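Lactococcal phage P2 ORF15 (Lactococcus phage p2, PDB 2WZP) probably serves as the distal tail protein of the phage, a structural component at the tip of the tail to which the host-adhesion machinery is attached. Local coordinates at residues T166-F172 with A315-R321; E251-V256 with R296-I302; Q261-L267 with Q278-G282. One frame throughout, in Å; residues are numbered along the deposited sequence.

How the interactions relate
All three contacts belong to the Dit C-terminal domain, and all are partly buried. Interactions 1 and 3 lie in the same six-stranded antiparallel sheet: interaction 1, nearest the chain centre, joins its outermost strand 165-173 to strand 312-322, whereas interaction 3 is a hairpin toward the other edge, its centre about 20 Å from that of interaction 1. Interaction 2 binds an irregular loop to the edge strand of a separate four-stranded sheet. The chemistry follows place. Regular backbone bonding dominates interaction 1; interaction 3 joins a bulged hairpin with a tyrosine-tryptophan pair to an exposed polar loop; interaction 2 sets a buried hydroxyl bond and an isoleucine over a tyrosine ring beside a charged rim with a bound water.

Interaction 1: residues T166-F172 with A315-R321; sequences TYENLTF and AEFKIKR
E168 and I319 pair through both backbone groups: I319 N donates to E168 O at 2.8 Å, and E168 N returns a bond to I319 O at 2.9 Å. The same exchange recurs at L170 with F317 and at F172 with A315, so the two segments, their axes at 156°, satisfy each other's amides and carbonyls at alternate residues. The intervening E316 and K318, and K320 beyond I319, bond through their backbones to strand 224-233.

On the face bearing Y167, N169 and T171, T171 OG1 donates to E316 OE2 at 2.6 Å, approaching from above the carboxylate plane. K318 leaves with CG anti to the backbone N (chi1 -168°) and stays extended, which lays CE 3.5 Å above the centre of the Y167 ring. Its NZ is 4.1 Å from the ring centroid, a cation-pi contact, but its salt bridge goes to D40; K320 NZ likewise finds D134.

On the other face, with L170 and F172, R321 NH2 reaches E168 OE2 at 2.8 Å in a salt bridge whose hydrogen bond is bent and weak. Farther along, F172 turns its edge to the face of F317, CE2 lying 3.5 Å from F317 CG with the planes at 81°, while F227 meets F317. This is a regular antiparallel strand pair at one edge of the Dit C-terminal domain's six-stranded sheet, joining its first and last strands along the chain.

Interaction 2: residues E251-V256 with R296-I302; sequences EYTAIV and RYRTRII
T253 meets T299 where a loop folds against the edge strand of a four-stranded antiparallel sheet; the loop makes an inverse gamma turn centred on Y297 and then an ST turn in which T299 OG1 accepts from I301 N. The buried half is built on T253 to I255. T253 holds OG1 anti to its own backbone N (chi1 -155°), aiming it into the loop, where it donates to T299 O at 2.6 Å, in the carbonyl plane and on a lone pair. I255 runs beside Y297 in the same direction, and CG1 rests over one face of that ring, 3.9 Å from its centroid and displaced toward the rim. The Y297 hydroxyl bonds to that of Y277. Backbone pairing is slight: A254 N gives R296 O one weak bond of 3.1 Å.

Toward the partly exposed ends the contacts stay close but turn more polar. Y252 presents its ring edge to the loop, CE1 3.5 Å from I301 O, and its OH bonds to E303 N. The looser, solvent side is at R298, which keeps its CB against Y252 O while its end leads away from the strand. R300 forms a salt bridge with an acidic side chain of another protein's chain.

At the opposite end of the loop, R296 grips the E251 carboxylate side-on, with the two planes only 18° apart. E251 OE1 is also bridged by R243, and V256 CG2 sits over the guanidinium. R296 NH1 donates to E251 OE1 at 2.8 Å and R296 NE to E251 OE2 at 2.9 Å, the latter on its syn lone pair, while a water donates to both E251 OE2 and R296 O.

Interaction 3: residues Q261-L267 with Q278-G282; sequences QVQDYIL and QGWKG
L267 and Q278 exchange two straight backbone bonds, L267 N to Q278 O and Q278 N to L267 O, in a strand pair whose axes run antiparallel at 147°. I266 and G279 follow as the non-hydrogen-bonded pair. The regular spacing then breaks at a classic beta bulge, where two residues, D264 and Y265, stand opposite the single W280. W280 N donates to Y265 O at 2.8 Å, but W280 O takes its firmer bond from D264 N, at 2.7 Å, and only a long, weak one from Y265 N, at 3.5 Å.

Beyond the bulge, side chains of D264 and K281 bond to backbone atoms of the opposite segment. D264 OD2 accepts from G282 N at 2.6 Å, met from above the carboxylate plane. K281 reaches across the loop, extended until its last torsion bends it and brings NZ to V262 O at 3.1 Å. Q263 folds back so that its NE2 donates to Q261 O and its OE1 lies against the backbone of G279, where no side chain stands in the way.

Y265 places CG between its backbone N and carbonyl carbon (chi1 61°), swinging the ring alongside W280. The Y265 ring and the indole five-membered ring are nearly parallel, at 18°, yet displaced so that little of one lies over the other. W280 CB lies over one face of the Y265 ring, toward its rim and 3.8 Å from the ring centroid, while Y265 OH reaches over the indole. A water lies between Y265 OH and G282 O.

Another protein's chain packs on Y265, L267 and W280. Within the sheet, the hairpin of strands 265-269 and 276-281 sits between strand 224-233, bonded through I266 to L231, and strand 284-287, bonded through G279 to L286.

Interaction 1: residues T166-F172 with A315-R321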
loop_
_atom_site.group_PDB
_atom_site.type_symbol
_atom_site.label_atom_id
_atom_site.label_comp_id
_atom_site.label_asym_id
_atom_site.label_seq_id
_atom_site.Cartn_x
_atom_site.Cartn_y
_atom_site.Cartn_z
ATOM N N THR M 166 29.866 -28.559 16.987
ATOM C CA THR M 166 31.182 -28.973 16.548
ATOM C C THR M 166 31.384 -30.308 17.201
ATOM O O THR M 166 30.696 -30.633 18.182
ATOM C CB THR M 166 32.317 -27.996 16.946
ATOM O OG1 THR M 166 32.376 -27.848 18.355
ATOM C CG2 THR M 166 32.210 -26.650 16.276
ATOM N N TYR M 167 32.328 -31.082 16.672
ATOM C CA TYR M 167 32.642 -32.365 17.261
ATOM C C TYR M 167 33.935 -32.252 17.978
ATOM O O TYR M 167 34.859 -31.558 17.533
ATOM C CB TYR M 167 32.701 -33.479 16.210
ATOM C CG TYR M 167 31.354 -34.029 15.791
ATOM C CD1 TYR M 167 30.527 -34.673 16.709
ATOM C CD2 TYR M 167 30.942 -33.982 14.458
ATOM C CE1 TYR M 167 29.284 -35.181 16.329
ATOM C CE2 TYR M 167 29.726 -34.536 14.056
ATOM C CZ TYR M 167 28.893 -35.120 15.002
ATOM O OH TYR M 167 27.703 -35.690 14.639
ATOM N N GLU M 168 34.009 -32.932 19.105
ATOM C CA GLU M 168 35.222 -33.004 19.900
ATOM C C GLU M 168 35.486 -34.461 20.157
ATOM O O GLU M 168 34.636 -35.172 20.697
ATOM C CB GLU M 168 35.069 -32.223 21.214
ATOM C CG GLU M 168 36.342 -32.166 22.048
ATOM C CD GLU M 168 36.200 -31.613 23.455
ATOM O OE1 GLU M 168 37.251 -31.415 24.106
ATOM O OE2 GLU M 168 35.054 -31.387 23.918
ATOM N N ASN M 169 36.675 -34.900 19.800
ATOM C CA ASN M 169 37.119 -36.287 20.014
ATOM C C ASN M 169 38.012 -36.351 21.235
ATOM O O ASN M 169 38.945 -35.565 21.343
ATOM C CB ASN M 169 37.789 -36.820 18.768
ATOM C CG ASN M 169 36.771 -37.120 17.688
ATOM O OD1 ASN M 169 36.367 -38.261 17.507
ATOM N ND2 ASN M 169 36.242 -36.099 17.011
ATOM N N LEU M 170 37.623 -37.167 22.220
ATOM C CA LEU M 170 38.330 -37.353 23.488
ATOM C C LEU M 170 38.510 -38.830 23.806
ATOM O O LEU M 170 37.573 -39.622 23.677
ATOM C CB LEU M 170 37.557 -36.721 24.655
ATOM C CG LEU M 170 37.336 -35.210 24.696
ATOM C CD1 LEU M 170 36.576 -34.833 25.935
ATOM C CD2 LEU M 170 38.658 -34.456 24.683
ATOM N N THR M 171 39.706 -39.185 24.267
ATOM C CA THR M 171 40.076 -40.530 24.695
ATOM C C THR M 171 40.314 -40.514 26.206
ATOM O O THR M 171 41.002 -39.625 26.712
ATOM C CB THR M 171 41.358 -40.994 23.986
ATOM O OG1 THR M 171 41.223 -40.813 22.584
ATOM C CG2 THR M 171 41.684 -42.439 24.278
ATOM N N PHE M 172 39.745 -41.497 26.912
ATOM C CA PHE M 172 39.921 -41.674 28.346
ATOM C C PHE M 172 40.588 -43.025 28.549
ATOM O O PHE M 172 40.128 -44.015 27.982
ATOM C CB PHE M 172 38.580 -41.581 29.073
ATOM C CG PHE M 172 37.723 -40.452 28.568
ATOM C CD1 PHE M 172 38.017 -39.132 28.897
ATOM C CD2 PHE M 172 36.603 -40.708 27.782
ATOM C CE1 PHE M 172 37.229 -38.085 28.412
ATOM C CE2 PHE M 172 35.794 -39.668 27.329
ATOM C CZ PHE M 172 36.120 -38.358 27.634
ATOM N N ALA M 315 37.935 -45.617 26.854
ATOM C CA ALA M 315 36.702 -45.103 26.252
ATOM C C ALA M 315 37.097 -44.051 25.225
ATOM O O ALA M 315 37.991 -43.237 25.476
ATOM C CB ALA M 315 35.789 -44.489 27.304
ATOM N N GLU M 316 36.466 -44.090 24.053
ATOM C CA GLU M 316 36.714 -43.140 22.976
ATOM C C GLU M 316 35.389 -42.464 22.710
ATOM O O GLU M 316 34.416 -43.125 22.357
ATOM C CB GLU M 316 37.226 -43.868 21.721
ATOM C CG GLU M 316 38.604 -44.475 21.902
ATOM C CD GLU M 316 39.782 -43.682 21.377
ATOM O OE1 GLU M 316 40.806 -44.306 21.022
ATOM O OE2 GLU M 316 39.679 -42.437 21.311
ATOM N N PHE M 317 35.356 -41.155 22.930
ATOM C CA PHE M 317 34.176 -40.312 22.752
ATOM C C PHE M 317 34.251 -39.388 21.536
ATOM O O PHE M 317 35.335 -38.954 21.129
ATOM C CB PHE M 317 33.954 -39.479 24.028
ATOM C CG PHE M 317 33.104 -40.107 25.109
ATOM C CD1 PHE M 317 32.160 -39.355 25.794
ATOM C CD2 PHE M 317 33.254 -41.448 25.449
ATOM C CE1 PHE M 317 31.397 -39.922 26.807
ATOM C CE2 PHE M 317 32.460 -42.027 26.434
ATOM C CZ PHE M 317 31.526 -41.262 27.094
ATOM N N LYS M 318 33.077 -39.081 20.981
ATOM C CA LYS M 318 32.821 -38.087 19.935
ATOM C C LYS M 318 31.676 -37.265 20.495
ATOM O O LYS M 318 30.541 -37.742 20.568
ATOM C CB LYS M 318 32.464 -38.725 18.593
ATOM C CG LYS M 318 32.488 -37.737 17.442
ATOM C CD LYS M 318 31.993 -38.382 16.169
ATOM C CE LYS M 318 32.159 -37.430 15.027
ATOM N NZ LYS M 318 31.697 -37.995 13.742
ATOM N N ILE M 319 32.019 -36.107 21.048
ATOM C CA ILE M 319 31.076 -35.211 21.717
ATOM C C ILE M 319 30.552 -34.182 20.779
ATOM O O ILE M 319 31.317 -33.605 20.010
ATOM C CB ILE M 319 31.742 -34.603 22.958
ATOM C CG1 ILE M 319 32.136 -35.720 23.954
ATOM C CG2 ILE M 319 30.852 -33.567 23.616
ATOM C CD1 ILE M 319 33.468 -35.683 24.364
ATOM N N LYS M 320 29.222 -33.967 20.829
ATOM C CA LYS M 320 28.551 -32.982 20.011
ATOM C C LYS M 320 28.410 -31.751 20.885
ATOM O O LYS M 320 27.478 -31.655 21.689
ATOM C CB LYS M 320 27.208 -33.511 19.489
ATOM C CG LYS M 320 26.784 -32.814 18.222
ATOM C CD LYS M 320 25.318 -33.046 17.899
ATOM C CE LYS M 320 25.055 -33.850 16.647
ATOM N NZ LYS M 320 23.602 -34.066 16.482
ATOM N N ARG M 321 29.393 -30.830 20.773
ATOM C CA ARG M 321 29.438 -29.572 21.543
ATOM C C ARG M 321 28.315 -28.634 21.117
ATOM O O ARG M 321 27.889 -28.717 19.986
ATOM C CB ARG M 321 30.809 -28.911 21.407
ATOM C CG ARG M 321 31.940 -29.805 21.918
ATOM C CD ARG M 321 33.271 -29.127 22.007
ATOM N NE ARG M 321 33.303 -27.930 22.829
ATOM C CZ ARG M 321 34.197 -27.707 23.782
ATOM N NH1 ARG M 321 34.176 -26.569 24.462
ATOM N NH2 ARG M 321 35.142 -28.603 24.043
#

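Interaction 2: residues E251-V256 with R296-I302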
loop_
_atom_site.group_PDB
_atom_site.type_symbol
_atom_site.label_atom_id
_atom_site.label_comp_id
_atom_site.label_asym_id
_atom_site.label_seq_id
_atom_site.Cartn_x
_atom_site.Cartn_y
_atom_site.Cartn_z
ATOM N N GLU M 251 27.296 -38.066 42.190
ATOM C CA GLU M 251 26.768 -38.683 40.976
ATOM C C GLU M 251 25.312 -38.298 40.759
ATOM O O GLU M 251 24.518 -38.370 41.701
ATOM C CB GLU M 251 26.949 -40.197 41.022
ATOM C CG GLU M 251 26.438 -40.922 39.800
ATOM C CD GLU M 251 26.436 -42.422 39.966
ATOM O OE1 GLU M 251 27.434 -42.962 40.494
ATOM O OE2 GLU M 251 25.444 -43.062 39.552
ATOM N N TYR M 252 24.976 -37.859 39.535
ATOM C CA TYR M 252 23.613 -37.436 39.207
ATOM C C TYR M 252 22.982 -38.266 38.069
ATOM O O TYR M 252 21.771 -38.188 37.875
ATOM C CB TYR M 252 23.556 -35.913 38.916
ATOM C CG TYR M 252 24.331 -35.501 37.681
ATOM C CD1 TYR M 252 23.722 -35.476 36.428
ATOM C CD2 TYR M 252 25.680 -35.172 37.758
ATOM C CE1 TYR M 252 24.441 -35.137 35.280
ATOM C CE2 TYR M 252 26.401 -34.813 36.621
ATOM C CZ TYR M 252 25.780 -34.804 35.382
ATOM O OH TYR M 252 26.486 -34.484 34.249
ATOM N N THR M 253 23.810 -39.005 37.300
ATOM C CA THR M 253 23.427 -39.885 36.181
ATOM C C THR M 253 24.588 -40.829 35.809
ATOM O O THR M 253 25.758 -40.528 36.105
ATOM C CB THR M 253 22.854 -39.108 34.960
ATOM O OG1 THR M 253 22.018 -39.989 34.216
ATOM C CG2 THR M 253 23.933 -38.545 34.025
ATOM N N ALA M 254 24.251 -41.957 35.140
ATOM C CA ALA M 254 25.203 -42.977 34.682
ATOM C C ALA M 254 24.553 -43.919 33.662
ATOM O O ALA M 254 23.355 -44.213 33.746
ATOM C CB ALA M 254 25.705 -43.789 35.862
ATOM N N ILE M 255 25.353 -44.400 32.711
ATOM C CA ILE M 255 24.945 -45.362 31.682
ATOM C C ILE M 255 25.813 -46.588 31.974
ATOM O O ILE M 255 26.991 -46.571 31.650
ATOM C CB ILE M 255 25.151 -44.779 30.251
ATOM C CG1 ILE M 255 24.376 -43.449 30.083
ATOM C CG2 ILE M 255 24.752 -45.796 29.182
ATOM C CD1 ILE M 255 24.952 -42.508 29.088
ATOM N N VAL M 256 25.254 -47.587 32.705
ATOM C CA VAL M 256 25.940 -48.803 33.174
ATOM C C VAL M 256 25.177 -50.039 32.674
ATOM O O VAL M 256 23.942 -50.045 32.676
ATOM C CB VAL M 256 26.094 -48.806 34.733
ATOM C CG1 VAL M 256 26.954 -49.962 35.215
ATOM C CG2 VAL M 256 26.665 -47.495 35.243
ATOM N N ARG M 296 19.873 -45.752 37.630
ATOM C CA ARG M 296 21.050 -44.894 37.626
ATOM C C ARG M 296 21.030 -43.910 36.476
ATOM O O ARG M 296 21.674 -42.864 36.567
ATOM C CB ARG M 296 22.315 -45.740 37.537
ATOM C CG ARG M 296 22.872 -46.079 38.874
ATOM C CD ARG M 296 24.171 -46.763 38.656
ATOM N NE ARG M 296 25.300 -45.891 38.941
ATOM C CZ ARG M 296 26.528 -46.346 39.136
ATOM N NH1 ARG M 296 27.512 -45.509 39.418
ATOM N NH2 ARG M 296 26.781 -47.645 39.058
ATOM N N TYR M 297 20.364 -44.273 35.365
ATOM C CA TYR M 297 20.226 -43.400 34.202
ATOM C C TYR M 297 19.089 -42.440 34.515
ATOM O O TYR M 297 17.969 -42.653 34.060
ATOM C CB TYR M 297 19.902 -44.226 32.950
ATOM C CG TYR M 297 20.204 -43.543 31.638
ATOM C CD1 TYR M 297 20.754 -42.269 31.600
ATOM C CD2 TYR M 297 19.999 -44.194 30.433
ATOM C CE1 TYR M 297 21.076 -41.655 30.396
ATOM C CE2 TYR M 297 20.337 -43.599 29.221
ATOM C CZ TYR M 297 20.869 -42.323 29.208
ATOM O OH TYR M 297 21.178 -41.717 28.015
ATOM N N ARG M 298 19.364 -41.429 35.354
ATOM C CA ARG M 298 18.370 -40.466 35.797
ATOM C C ARG M 298 18.041 -39.502 34.666
ATOM O O ARG M 298 16.871 -39.219 34.417
ATOM C CB ARG M 298 18.851 -39.729 37.079
ATOM C CG ARG M 298 18.152 -38.355 37.377
ATOM C CD ARG M 298 16.688 -38.484 37.833
ATOM N NE ARG M 298 15.895 -37.239 37.841
ATOM C CZ ARG M 298 15.224 -36.742 36.797
ATOM N NH1 ARG M 298 15.302 -37.326 35.604
ATOM N NH2 ARG M 298 14.501 -35.639 36.930
ATOM N N THR M 299 19.075 -39.026 33.965
ATOM C CA THR M 299 18.949 -38.026 32.902
ATOM C C THR M 299 20.029 -38.163 31.827
ATOM O O THR M 299 21.048 -38.818 32.051
ATOM C CB THR M 299 18.984 -36.617 33.532
ATOM O OG1 THR M 299 18.728 -35.668 32.504
ATOM C CG2 THR M 299 20.352 -36.282 34.207
ATOM N N ARG M 300 19.818 -37.497 30.686
ATOM C CA ARG M 300 20.739 -37.434 29.544
ATOM C C ARG M 300 21.378 -36.040 29.570
ATOM O O ARG M 300 22.299 -35.788 28.796
ATOM C CB ARG M 300 19.966 -37.590 28.207
ATOM C CG ARG M 300 19.779 -39.023 27.657
ATOM C CD ARG M 300 19.092 -39.096 26.253
ATOM N NE ARG M 300 17.702 -38.637 26.330
ATOM C CZ ARG M 300 17.326 -37.361 26.225
ATOM N NH1 ARG M 300 18.217 -36.416 25.946
ATOM N NH2 ARG M 300 16.050 -37.024 26.388
ATOM N N ILE M 301 20.860 -35.126 30.424
ATOM C CA ILE M 301 21.315 -33.741 30.548
ATOM C C ILE M 301 22.626 -33.711 31.353
ATOM O O ILE M 301 22.632 -33.863 32.585
ATOM C CB ILE M 301 20.229 -32.767 31.141
ATOM C CG1 ILE M 301 18.817 -32.877 30.512
ATOM C CG2 ILE M 301 20.712 -31.327 31.160
ATOM C CD1 ILE M 301 18.706 -33.047 28.908
ATOM N N ILE M 302 23.726 -33.496 30.635
ATOM C CA ILE M 302 25.071 -33.478 31.191
ATOM C C ILE M 302 25.426 -32.102 31.761
ATOM O O ILE M 302 25.466 -31.101 31.035
ATOM C CB ILE M 302 26.116 -34.034 30.176
ATOM C CG1 ILE M 302 25.724 -35.429 29.589
ATOM C CG2 ILE M 302 27.517 -34.007 30.721
ATOM C CD1 ILE M 302 25.186 -36.577 30.538
HETATM O O HOH W 1 22.914 -42.079 38.792
#

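Interaction 3: residues Q261-L267 with Q278-G282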
loop_
_atom_site.group_PDB
_atom_site.type_symbol
_atom_site.label_atom_id
_atom_site.label_comp_id
_atom_site.label_asym_id
_atom_site.label_seq_id
_atom_site.Cartn_x
_atom_site.Cartn_y
_atom_site.Cartn_z
ATOM N N GLN M 261 27.331 -62.171 28.645
ATOM C CA GLN M 261 28.611 -62.478 27.998
ATOM C C GLN M 261 29.494 -61.246 27.875
ATOM O O GLN M 261 28.992 -60.151 27.657
ATOM C CB GLN M 261 28.375 -63.023 26.575
ATOM C CG GLN M 261 27.723 -64.401 26.497
ATOM C CD GLN M 261 27.670 -64.939 25.084
ATOM O OE1 GLN M 261 28.153 -64.333 24.122
ATOM N NE2 GLN M 261 27.084 -66.109 24.926
ATOM N N VAL M 262 30.814 -61.448 27.918
ATOM C CA VAL M 262 31.810 -60.387 27.733
ATOM C C VAL M 262 31.685 -59.812 26.308
ATOM O O VAL M 262 31.572 -60.562 25.354
ATOM C CB VAL M 262 33.254 -60.895 28.051
ATOM C CG1 VAL M 262 34.292 -59.792 27.870
ATOM C CG2 VAL M 262 33.327 -61.418 29.472
ATOM N N GLN M 263 31.710 -58.491 26.175
ATOM C CA GLN M 263 31.611 -57.808 24.893
ATOM C C GLN M 263 32.972 -57.242 24.569
ATOM O O GLN M 263 33.676 -56.791 25.486
ATOM C CB GLN M 263 30.583 -56.662 24.983
ATOM C CG GLN M 263 29.153 -57.094 25.343
ATOM C CD GLN M 263 28.505 -58.066 24.387
ATOM O OE1 GLN M 263 28.368 -57.804 23.193
ATOM N NE2 GLN M 263 28.007 -59.177 24.916
ATOM N N ASP M 264 33.368 -57.258 23.281
ATOM C CA ASP M 264 34.674 -56.704 22.886
ATOM C C ASP M 264 34.745 -55.192 23.201
ATOM O O ASP M 264 35.780 -54.689 23.646
ATOM C CB ASP M 264 34.937 -56.956 21.393
ATOM C CG ASP M 264 34.998 -58.418 20.974
ATOM O OD1 ASP M 264 35.268 -59.285 21.846
ATOM O OD2 ASP M 264 34.813 -58.694 19.773
ATOM N N TYR M 265 33.627 -54.493 22.962
ATOM C CA TYR M 265 33.391 -53.091 23.233
ATOM C C TYR M 265 31.900 -52.829 23.186
ATOM O O TYR M 265 31.155 -53.641 22.621
ATOM C CB TYR M 265 34.127 -52.173 22.258
ATOM C CG TYR M 265 33.743 -52.321 20.805
ATOM C CD1 TYR M 265 34.448 -53.183 19.962
ATOM C CD2 TYR M 265 32.775 -51.495 20.232
ATOM C CE1 TYR M 265 34.135 -53.282 18.607
ATOM C CE2 TYR M 265 32.453 -51.588 18.880
ATOM C CZ TYR M 265 33.128 -52.490 18.073
ATOM O OH TYR M 265 32.824 -52.567 16.736
ATOM N N ILE M 266 31.470 -51.711 23.792
ATOM C CA ILE M 266 30.085 -51.265 23.833
ATOM C C ILE M 266 30.009 -49.909 23.153
ATOM O O ILE M 266 30.804 -49.029 23.463
ATOM C CB ILE M 266 29.611 -51.147 25.307
ATOM C CG1 ILE M 266 29.667 -52.523 26.033
ATOM C CG2 ILE M 266 28.208 -50.482 25.402
ATOM C CD1 ILE M 266 29.612 -52.427 27.600
ATOM N N LEU M 267 29.039 -49.715 22.268
ATOM C CA LEU M 267 28.830 -48.430 21.606
ATOM C C LEU M 267 27.610 -47.750 22.207
ATOM O O LEU M 267 26.550 -48.362 22.333
ATOM C CB LEU M 267 28.704 -48.598 20.079
ATOM C CG LEU M 267 28.621 -47.313 19.238
ATOM C CD1 LEU M 267 29.250 -47.517 17.878
ATOM C CD2 LEU M 267 27.206 -46.879 19.053
ATOM N N GLN M 278 24.676 -50.459 22.283
ATOM C CA GLN M 278 24.864 -51.773 21.731
ATOM C C GLN M 278 26.244 -52.375 22.028
ATOM O O GLN M 278 27.246 -51.687 21.901
ATOM C CB GLN M 278 24.520 -51.784 20.210
ATOM C CG GLN M 278 25.509 -50.958 19.400
ATOM C CD GLN M 278 25.399 -50.942 17.905
ATOM O OE1 GLN M 278 26.196 -50.253 17.240
ATOM N NE2 GLN M 278 24.458 -51.700 17.335
ATOM N N GLY M 279 26.265 -53.647 22.414
ATOM C CA GLY M 279 27.495 -54.376 22.662
ATOM C C GLY M 279 27.961 -55.109 21.415
ATOM O O GLY M 279 27.141 -55.629 20.643
ATOM N N TRP M 280 29.284 -55.132 21.188
ATOM C CA TRP M 280 29.850 -55.798 20.006
ATOM C C TRP M 280 30.754 -56.958 20.391
ATOM O O TRP M 280 31.645 -56.802 21.235
ATOM C CB TRP M 280 30.590 -54.809 19.090
ATOM C CG TRP M 280 29.683 -53.887 18.335
ATOM C CD1 TRP M 280 29.185 -52.694 18.760
ATOM C CD2 TRP M 280 29.265 -54.034 16.976
ATOM N NE1 TRP M 280 28.473 -52.090 17.747
ATOM C CE2 TRP M 280 28.463 -52.916 16.659
ATOM C CE3 TRP M 280 29.483 -55.011 15.990
ATOM C CZ2 TRP M 280 27.869 -52.756 15.405
ATOM C CZ3 TRP M 280 28.888 -54.858 14.748
ATOM C CH2 TRP M 280 28.069 -53.756 14.475
ATOM N N LYS M 281 30.466 -58.139 19.852
ATOM C CA LYS M 281 31.273 -59.317 20.135
ATOM C C LYS M 281 31.620 -59.897 18.792
ATOM O O LYS M 281 30.786 -60.519 18.134
ATOM C CB LYS M 281 30.554 -60.316 21.056
ATOM C CG LYS M 281 31.534 -61.264 21.722
ATOM C CD LYS M 281 30.890 -62.262 22.681
ATOM C CE LYS M 281 31.895 -63.305 23.140
ATOM N NZ LYS M 281 33.131 -62.708 23.744
ATOM N N GLY M 282 32.839 -59.608 18.367
ATOM C CA GLY M 282 33.328 -59.935 17.041
ATOM C C GLY M 282 32.711 -58.914 16.112
ATOM O O GLY M 282 32.886 -57.691 16.302
HETATM O O HOH W 2 33.840 -55.092 15.695
#